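Local coordinates for protein proteasome chaperone 3 (Saccharomyces cerevisiae, PDB 2Z5B) that assembles with POC4 into a heterodimeric chaperone that binds proteasome precursors and promotes alpha-ring formation during 20S proteasome assembly, at residues 42-53 / 140-149; 3-11 / 168-178. One frame throughout, in Å; residues are numbered along the deposited sequence.

Contact 1. Residues 42-53 / 140-149; sequences IRLNGEMDSTYE and SLLISMSSKI
Asp-49 and Ser-50 both donate their backbone N to Met-145 O, a classic beta bulge where strand 140-145 slots between strands 38-44 and 50-56 of a mixed sheet. The insertion illustrates how one strand serves two unlike neighbours: its axis runs 4° from that of 42-44, parallel, and 167° from that of 50-53, antiparallel. A type I' turn from Leu-44 to Glu-47 starts the link between those flanks. On the parallel side Ile-42 N donates to Ser-144 O and Ile-42 O accepts from Ser-146 N; on the antiparallel side Tyr-52 and Ile-143 exchange two backbone bonds.

Ile-42 adds apolar contacts to this pairing. Its CB rests 3.8 Å from Met-145 CB. The CG2 branch, anti to the backbone N, meets Ile-149 CD1 at 3.6 Å, the two side chains crossing at about a right angle. The other branch runs through CG1 alongside Met-145 and ends with CD1 pressed to 3.4 Å from Met-145 CE, a tight carbon pair, and 4.0 Å from Ile-143 CG2. Ile-116 of helix 109-124 also packs against Ile-42. On the opposite face of the sheet, Thr-51 OG1 and Ser-144 OG share a hydrogen bond of 2.8 Å, and Ser-144 OG also bonds Tyr-62 OH of the neighbouring YPL144W chain.

Within the bulge, Asp-49 has CG between its backbone N and carbonyl carbon (chi1 66°), which turns the carboxylate to Ser-147. OD1 is gripped from opposite faces of its plane by Ser-50 OG and Ser-147 N. With an alanine here, Ser-147 N and OG would probably lose their shared acceptor group, and Ser-50 OG would be set free to turn. The shortest of these bonds runs from Ser-147 OG to the syn lone pair of Asp-49 OD2, at 2.6 Å.

Contact 2. Residues 3-11 / 168-178; sequences SYEFQTHLP and FVLKCIKDMYA
Phe-6, Phe-168 and Met-176 bury the most surface between the first strand and the last helix, and each meets its partners in a different way. Phe-6, with CG anti to the backbone N (chi1 -166°), lays one ring face over Cys-172 O, the CG to O distance being 3.8 Å. Its CE1 lies 3.6 Å from Asp-175 CB, since the two side chains run side by side. Phe-168 is sandwiched: Pro-11 CD sits 3.6 Å from the ring centroid, almost on the normal, as a CH-pi contact, while Cys-172 SG lies over the opposite face toward the rim. Leu-10 CD2 touches the same ring at CD2, 3.7 Å away. Met-176 touches through CG, 3.6 Å from Tyr-4 CB, and SD, which lies against the backbone of Glu-5.

The two segments share no direct hydrogen bond, but a water accepts from Glu-5 N and donates to Met-176 O. Tyr-177 takes a positive phi in a Schellman motif. Tyr-120 of helix 109-124 borders Met-176. The axes of strand 3-9 and helix segment 168-176 approach to 7.5 Å at 135°: helix-on-sheet packing at the outermost strand of this chain, in a two-layer fold of helices on one mixed sheet.

Overall arrangement
Both contacts build on one six-stranded sheet, contact 1 within its middle and contact 2 between the chain's outermost strand 3-9 and helix 162-176. Contact 1 is largely buried and works by backbone hydrogen bonds, with a mainly apolar face around Ile-42 and Met-145, and on the other face the Thr-51/Ser-144 hydroxyl pair, where the YPL144W chain also packs. Contact 2 is partly buried and relies on rings, methionine and proline, with a water as its polar link. Their centres lie about 13 Å apart, and they meet on the helix-covered side: Leu-44 CD1 reaches Leu-10 CD1 at 4.1 Å, and Ile-42 packs on Val-169. Along the chain, contact 1 is nested inside contact 2.

Contact 1. Residues 42-53 / 140-149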
# COMPACT_ATOMS: atom_id res chain seq x y z
N ILE B 42 1.79 -0.54 6.70
CA ILE B 42 2.21 -0.70 8.10
C ILE B 42 1.20 -1.54 8.86
O ILE B 42 0.13 -1.05 9.25
CB ILE B 42 2.41 0.64 8.84
CG1 ILE B 42 3.17 1.65 7.96
CG2 ILE B 42 3.18 0.38 10.14
CD1 ILE B 42 3.18 3.06 8.50
N ARG B 43 1.52 -2.81 9.05
CA ARG B 43 0.57 -3.75 9.62
C ARG B 43 0.89 -4.10 11.07
O ARG B 43 2.04 -4.31 11.43
CB ARG B 43 0.54 -5.02 8.79
CG ARG B 43 0.01 -4.83 7.37
CD ARG B 43 -0.17 -6.17 6.75
NE ARG B 43 -0.58 -6.11 5.35
CZ ARG B 43 -1.40 -7.00 4.79
NH1 ARG B 43 -1.95 -7.96 5.54
NH2 ARG B 43 -1.70 -6.90 3.49
N LEU B 44 -0.17 -4.24 11.87
CA LEU B 44 -0.05 -4.64 13.27
C LEU B 44 -0.72 -5.98 13.41
O LEU B 44 -1.93 -6.10 13.18
CB LEU B 44 -0.73 -3.62 14.20
CG LEU B 44 -0.63 -3.89 15.72
CD1 LEU B 44 0.79 -4.15 16.14
CD2 LEU B 44 -1.22 -2.74 16.51
N ASN B 45 0.08 -6.99 13.76
CA ASN B 45 -0.37 -8.39 13.74
C ASN B 45 -1.05 -8.77 12.41
O ASN B 45 -2.05 -9.48 12.40
CB ASN B 45 -1.27 -8.70 14.95
CG ASN B 45 -0.50 -8.79 16.28
OD1 ASN B 45 -1.09 -8.70 17.35
ND2 ASN B 45 0.80 -8.97 16.20
N GLY B 46 -0.49 -8.27 11.30
CA GLY B 46 -1.02 -8.58 9.96
C GLY B 46 -2.20 -7.73 9.55
O GLY B 46 -2.65 -7.74 8.39
N GLU B 47 -2.73 -6.97 10.51
CA GLU B 47 -3.94 -6.19 10.27
C GLU B 47 -3.63 -4.82 9.69
O GLU B 47 -2.59 -4.23 9.95
CB GLU B 47 -4.80 -6.06 11.54
CG GLU B 47 -5.25 -7.40 12.06
CD GLU B 47 -6.11 -7.31 13.31
OE1 GLU B 47 -6.55 -6.19 13.67
OE2 GLU B 47 -6.36 -8.38 13.93
N MET B 48 -4.59 -4.32 8.92
CA MET B 48 -4.46 -3.08 8.17
C MET B 48 -5.89 -2.66 7.83
O MET B 48 -6.61 -3.42 7.18
CB MET B 48 -3.67 -3.36 6.89
CG MET B 48 -3.31 -2.16 6.09
SD MET B 48 -1.92 -2.59 5.05
CE MET B 48 -2.70 -3.34 3.62
N ASP B 49 -6.29 -1.46 8.25
CA ASP B 49 -7.71 -1.07 8.18
C ASP B 49 -7.95 0.36 7.70
O ASP B 49 -9.09 0.79 7.54
CB ASP B 49 -8.37 -1.27 9.56
CG ASP B 49 -7.81 -0.34 10.64
OD1 ASP B 49 -7.00 0.56 10.31
OD2 ASP B 49 -8.18 -0.50 11.82
N SER B 50 -6.87 1.11 7.49
CA SER B 50 -6.97 2.50 7.05
C SER B 50 -6.06 2.77 5.88
O SER B 50 -5.07 2.05 5.68
CB SER B 50 -6.63 3.44 8.21
OG SER B 50 -7.30 3.05 9.41
N THR B 51 -6.38 3.77 5.08
CA THR B 51 -5.51 4.19 3.97
C THR B 51 -5.58 5.69 3.80
O THR B 51 -6.68 6.27 3.81
CB THR B 51 -5.85 3.47 2.63
OG1 THR B 51 -5.60 2.07 2.75
CG2 THR B 51 -5.00 4.02 1.48
N TYR B 52 -4.42 6.31 3.63
CA TYR B 52 -4.30 7.75 3.47
C TYR B 52 -3.42 8.09 2.30
O TYR B 52 -2.43 7.41 2.04
CB TYR B 52 -3.73 8.40 4.74
CG TYR B 52 -4.50 8.01 5.98
CD1 TYR B 52 -5.67 8.68 6.34
CD2 TYR B 52 -4.08 6.94 6.76
CE1 TYR B 52 -6.40 8.28 7.48
CE2 TYR B 52 -4.78 6.55 7.89
CZ TYR B 52 -5.94 7.23 8.24
OH TYR B 52 -6.61 6.80 9.37
N GLU B 53 -3.79 9.14 1.58
CA GLU B 53 -2.96 9.68 0.54
C GLU B 53 -2.32 10.97 1.05
O GLU B 53 -3.01 11.90 1.48
CB GLU B 53 -3.78 9.91 -0.74
CG GLU B 53 -2.94 10.32 -1.94
CD GLU B 53 -3.70 10.28 -3.26
OE1 GLU B 53 -4.91 10.62 -3.30
OE2 GLU B 53 -3.07 9.91 -4.27
N SER B 140 4.19 11.88 -3.82
CA SER B 140 2.94 11.26 -3.46
C SER B 140 3.26 9.99 -2.67
O SER B 140 4.20 9.26 -3.01
CB SER B 140 2.15 10.93 -4.72
OG SER B 140 0.96 10.24 -4.43
N LEU B 141 2.51 9.77 -1.60
CA LEU B 141 2.64 8.58 -0.78
C LEU B 141 1.28 8.07 -0.36
O LEU B 141 0.48 8.80 0.23
CB LEU B 141 3.53 8.88 0.45
CG LEU B 141 3.84 7.85 1.54
CD1 LEU B 141 4.44 6.53 1.02
CD2 LEU B 141 4.79 8.47 2.57
N LEU B 142 1.03 6.80 -0.66
CA LEU B 142 -0.18 6.12 -0.24
C LEU B 142 0.19 5.20 0.93
O LEU B 142 1.10 4.37 0.81
CB LEU B 142 -0.73 5.34 -1.45
CG LEU B 142 -2.20 5.00 -1.72
CD1 LEU B 142 -3.15 6.11 -1.34
CD2 LEU B 142 -2.37 4.65 -3.20
N ILE B 143 -0.47 5.40 2.07
CA ILE B 143 -0.15 4.64 3.29
C ILE B 143 -1.36 3.83 3.74
O ILE B 143 -2.40 4.39 4.06
CB ILE B 143 0.36 5.53 4.48
CG1 ILE B 143 1.55 6.38 4.04
CG2 ILE B 143 0.74 4.64 5.68
CD1 ILE B 143 1.98 7.49 5.04
N SER B 144 -1.21 2.52 3.75
CA SER B 144 -2.22 1.65 4.33
C SER B 144 -1.68 1.13 5.65
O SER B 144 -0.58 0.60 5.70
CB SER B 144 -2.56 0.49 3.39
OG SER B 144 -3.15 0.95 2.19
N MET B 145 -2.46 1.29 6.71
CA MET B 145 -1.97 0.92 8.03
C MET B 145 -3.06 0.47 9.00
O MET B 145 -4.24 0.68 8.74
CB MET B 145 -1.14 2.07 8.64
CG MET B 145 -1.88 3.41 8.83
SD MET B 145 -0.74 4.72 9.40
CE MET B 145 0.40 3.76 10.36
N SER B 146 -2.65 -0.16 10.10
CA SER B 146 -3.55 -0.47 11.21
C SER B 146 -3.70 0.75 12.11
O SER B 146 -2.71 1.26 12.65
CB SER B 146 -2.99 -1.63 12.04
OG SER B 146 -3.66 -1.76 13.29
N SER B 147 -4.94 1.22 12.27
CA SER B 147 -5.26 2.31 13.19
C SER B 147 -4.95 1.95 14.65
O SER B 147 -4.84 2.83 15.51
CB SER B 147 -6.74 2.68 13.07
OG SER B 147 -7.55 1.56 13.36
N LYS B 148 -4.82 0.66 14.93
CA LYS B 148 -4.58 0.16 16.29
C LYS B 148 -3.14 0.32 16.77
O LYS B 148 -2.84 0.06 17.94
CB LYS B 148 -5.03 -1.29 16.41
CG LYS B 148 -6.49 -1.51 16.02
CD LYS B 148 -7.23 -2.40 17.01
CE LYS B 148 -7.85 -1.59 18.15
NZ LYS B 148 -8.99 -0.73 17.70
N ILE B 149 -2.24 0.74 15.87
CA ILE B 149 -0.87 1.10 16.26
C ILE B 149 -0.88 2.39 17.07
O ILE B 149 -0.03 2.60 17.94
CB ILE B 149 0.06 1.29 15.02
CG1 ILE B 149 0.04 0.05 14.12
CG2 ILE B 149 1.50 1.58 15.46
CD1 ILE B 149 0.65 0.29 12.76

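Contact 2. Residues 3-11 / 168-178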
# COMPACT_ATOMS: atom_id res chain seq x y z
N SER B 3 10.37 -4.98 -3.99
CA SER B 3 9.66 -4.87 -2.73
C SER B 3 10.69 -4.58 -1.63
O SER B 3 11.82 -5.09 -1.69
CB SER B 3 8.88 -6.14 -2.44
OG SER B 3 8.18 -6.06 -1.21
N TYR B 4 10.31 -3.70 -0.70
CA TYR B 4 11.06 -3.46 0.52
C TYR B 4 10.21 -3.92 1.68
O TYR B 4 8.98 -3.81 1.63
CB TYR B 4 11.39 -1.97 0.68
CG TYR B 4 12.11 -1.38 -0.51
CD1 TYR B 4 13.51 -1.40 -0.59
CD2 TYR B 4 11.39 -0.80 -1.57
CE1 TYR B 4 14.17 -0.85 -1.69
CE2 TYR B 4 12.03 -0.26 -2.66
CZ TYR B 4 13.42 -0.30 -2.72
OH TYR B 4 14.07 0.25 -3.82
N GLU B 5 10.84 -4.46 2.72
CA GLU B 5 10.08 -4.93 3.89
C GLU B 5 10.92 -5.00 5.16
O GLU B 5 12.16 -5.04 5.09
CB GLU B 5 9.44 -6.30 3.63
CG GLU B 5 10.40 -7.46 3.82
CD GLU B 5 9.81 -8.81 3.48
OE1 GLU B 5 8.59 -9.03 3.66
OE2 GLU B 5 10.60 -9.69 3.06
N PHE B 6 10.24 -5.02 6.30
CA PHE B 6 10.88 -5.05 7.63
C PHE B 6 9.87 -5.59 8.61
O PHE B 6 8.72 -5.13 8.66
CB PHE B 6 11.31 -3.64 8.06
CG PHE B 6 12.27 -3.62 9.25
CD1 PHE B 6 13.64 -3.76 9.05
CD2 PHE B 6 11.79 -3.42 10.54
CE1 PHE B 6 14.53 -3.73 10.14
CE2 PHE B 6 12.67 -3.37 11.64
CZ PHE B 6 14.05 -3.53 11.43
N GLN B 7 10.30 -6.57 9.39
CA GLN B 7 9.44 -7.22 10.35
C GLN B 7 10.10 -7.14 11.72
O GLN B 7 11.27 -7.49 11.89
CB GLN B 7 9.19 -8.69 9.96
CG GLN B 7 8.40 -9.51 10.99
CD GLN B 7 6.92 -9.15 11.06
OE1 GLN B 7 6.14 -9.50 10.17
NE2 GLN B 7 6.52 -8.50 12.15
N THR B 8 9.33 -6.65 12.68
CA THR B 8 9.77 -6.61 14.06
C THR B 8 8.57 -6.72 14.99
O THR B 8 7.52 -7.22 14.58
CB THR B 8 10.64 -5.34 14.34
OG1 THR B 8 11.08 -5.37 15.70
CG2 THR B 8 9.86 -4.06 14.05
N HIS B 9 8.75 -6.27 16.23
CA HIS B 9 7.70 -6.25 17.24
C HIS B 9 7.71 -4.88 17.90
O HIS B 9 8.78 -4.30 18.06
CB HIS B 9 7.94 -7.35 18.29
CG HIS B 9 7.87 -8.74 17.72
ND1 HIS B 9 8.90 -9.30 17.01
CD2 HIS B 9 6.88 -9.67 17.77
CE1 HIS B 9 8.55 -10.52 16.63
NE2 HIS B 9 7.34 -10.77 17.08
N LEU B 10 6.54 -4.34 18.24
CA LEU B 10 6.52 -3.07 18.97
C LEU B 10 7.21 -3.24 20.34
O LEU B 10 7.09 -4.29 20.96
CB LEU B 10 5.09 -2.54 19.13
CG LEU B 10 4.44 -1.84 17.93
CD1 LEU B 10 3.03 -1.40 18.28
CD2 LEU B 10 5.26 -0.63 17.48
N PRO B 11 7.97 -2.21 20.77
CA PRO B 11 8.74 -2.25 22.02
C PRO B 11 7.93 -2.74 23.24
O PRO B 11 6.71 -2.60 23.26
CB PRO B 11 9.15 -0.78 22.21
CG PRO B 11 9.25 -0.26 20.84
CD PRO B 11 8.15 -0.93 20.07
N PHE B 168 9.84 4.94 16.78
CA PHE B 168 10.11 3.54 16.48
C PHE B 168 9.64 3.14 15.08
O PHE B 168 10.38 2.47 14.35
CB PHE B 168 9.43 2.63 17.51
CG PHE B 168 9.65 1.16 17.26
CD1 PHE B 168 10.84 0.55 17.63
CD2 PHE B 168 8.66 0.40 16.64
CE1 PHE B 168 11.05 -0.81 17.40
CE2 PHE B 168 8.86 -0.97 16.40
CZ PHE B 168 10.05 -1.56 16.79
N VAL B 169 8.42 3.52 14.72
CA VAL B 169 7.88 3.24 13.39
C VAL B 169 8.72 3.93 12.31
O VAL B 169 9.03 3.29 11.29
CB VAL B 169 6.37 3.61 13.27
CG1 VAL B 169 5.88 3.40 11.83
CG2 VAL B 169 5.54 2.76 14.22
N LEU B 170 9.10 5.19 12.52
CA LEU B 170 10.00 5.88 11.59
C LEU B 170 11.34 5.13 11.41
O LEU B 170 11.79 4.93 10.28
CB LEU B 170 10.27 7.34 12.01
CG LEU B 170 9.15 8.37 11.83
CD1 LEU B 170 9.55 9.79 12.32
CD2 LEU B 170 8.68 8.44 10.37
N LYS B 171 11.94 4.71 12.51
CA LYS B 171 13.15 3.88 12.47
C LYS B 171 12.95 2.58 11.66
O LYS B 171 13.82 2.20 10.90
CB LYS B 171 13.61 3.53 13.88
CG LYS B 171 14.95 2.81 13.92
CD LYS B 171 15.45 2.61 15.36
CE LYS B 171 16.58 1.59 15.38
NZ LYS B 171 17.69 2.00 14.47
N CYS B 172 11.82 1.93 11.84
CA CYS B 172 11.51 0.69 11.11
C CYS B 172 11.48 0.94 9.59
O CYS B 172 12.04 0.17 8.80
CB CYS B 172 10.17 0.12 11.58
SG CYS B 172 10.20 -0.56 13.25
N ILE B 173 10.87 2.06 9.20
CA ILE B 173 10.72 2.43 7.80
C ILE B 173 12.09 2.73 7.18
O ILE B 173 12.39 2.26 6.08
CB ILE B 173 9.72 3.60 7.61
CG1 ILE B 173 8.30 3.13 7.98
CG2 ILE B 173 9.77 4.15 6.18
CD1 ILE B 173 7.33 4.25 8.34
N LYS B 174 12.91 3.49 7.91
CA LYS B 174 14.31 3.76 7.53
C LYS B 174 15.18 2.49 7.47
O LYS B 174 16.00 2.35 6.56
CB LYS B 174 14.94 4.79 8.48
CG LYS B 174 16.37 5.24 8.10
CD LYS B 174 16.84 6.44 8.93
CE LYS B 174 18.35 6.61 8.87
NZ LYS B 174 19.07 5.54 9.64
N ASP B 175 14.98 1.57 8.41
CA ASP B 175 15.75 0.33 8.47
C ASP B 175 15.40 -0.63 7.33
O ASP B 175 16.23 -1.44 6.91
CB ASP B 175 15.61 -0.35 9.83
CG ASP B 175 16.42 0.34 10.91
OD1 ASP B 175 17.33 1.14 10.58
OD2 ASP B 175 16.15 0.08 12.10
N MET B 176 14.19 -0.50 6.82
CA MET B 176 13.77 -1.16 5.61
C MET B 176 14.69 -0.78 4.44
O MET B 176 14.96 -1.63 3.58
CB MET B 176 12.32 -0.75 5.32
CG MET B 176 11.64 -1.47 4.21
SD MET B 176 9.85 -1.38 4.38
CE MET B 176 9.51 0.32 3.99
N TYR B 177 15.21 0.45 4.48
CA TYR B 177 15.72 1.27 3.34
C TYR B 177 14.52 1.77 2.51
O TYR B 177 14.48 1.71 1.27
CB TYR B 177 16.80 0.53 2.55
CG TYR B 177 18.01 0.14 3.39
CD1 TYR B 177 17.99 0.27 4.78
CD2 TYR B 177 19.15 -0.42 2.81
CE1 TYR B 177 19.08 -0.11 5.57
CE2 TYR B 177 20.25 -0.82 3.60
CZ TYR B 177 20.20 -0.65 4.97
OH TYR B 177 21.27 -1.02 5.77
N ALA B 178 13.54 2.28 3.25
CA ALA B 178 12.12 2.35 2.85
C ALA B 178 11.72 2.07 1.40
O ALA B 178 12.56 1.82 0.54
CB ALA B 178 11.54 3.62 3.30
O HOH W 1 13.81 -4.41 2.34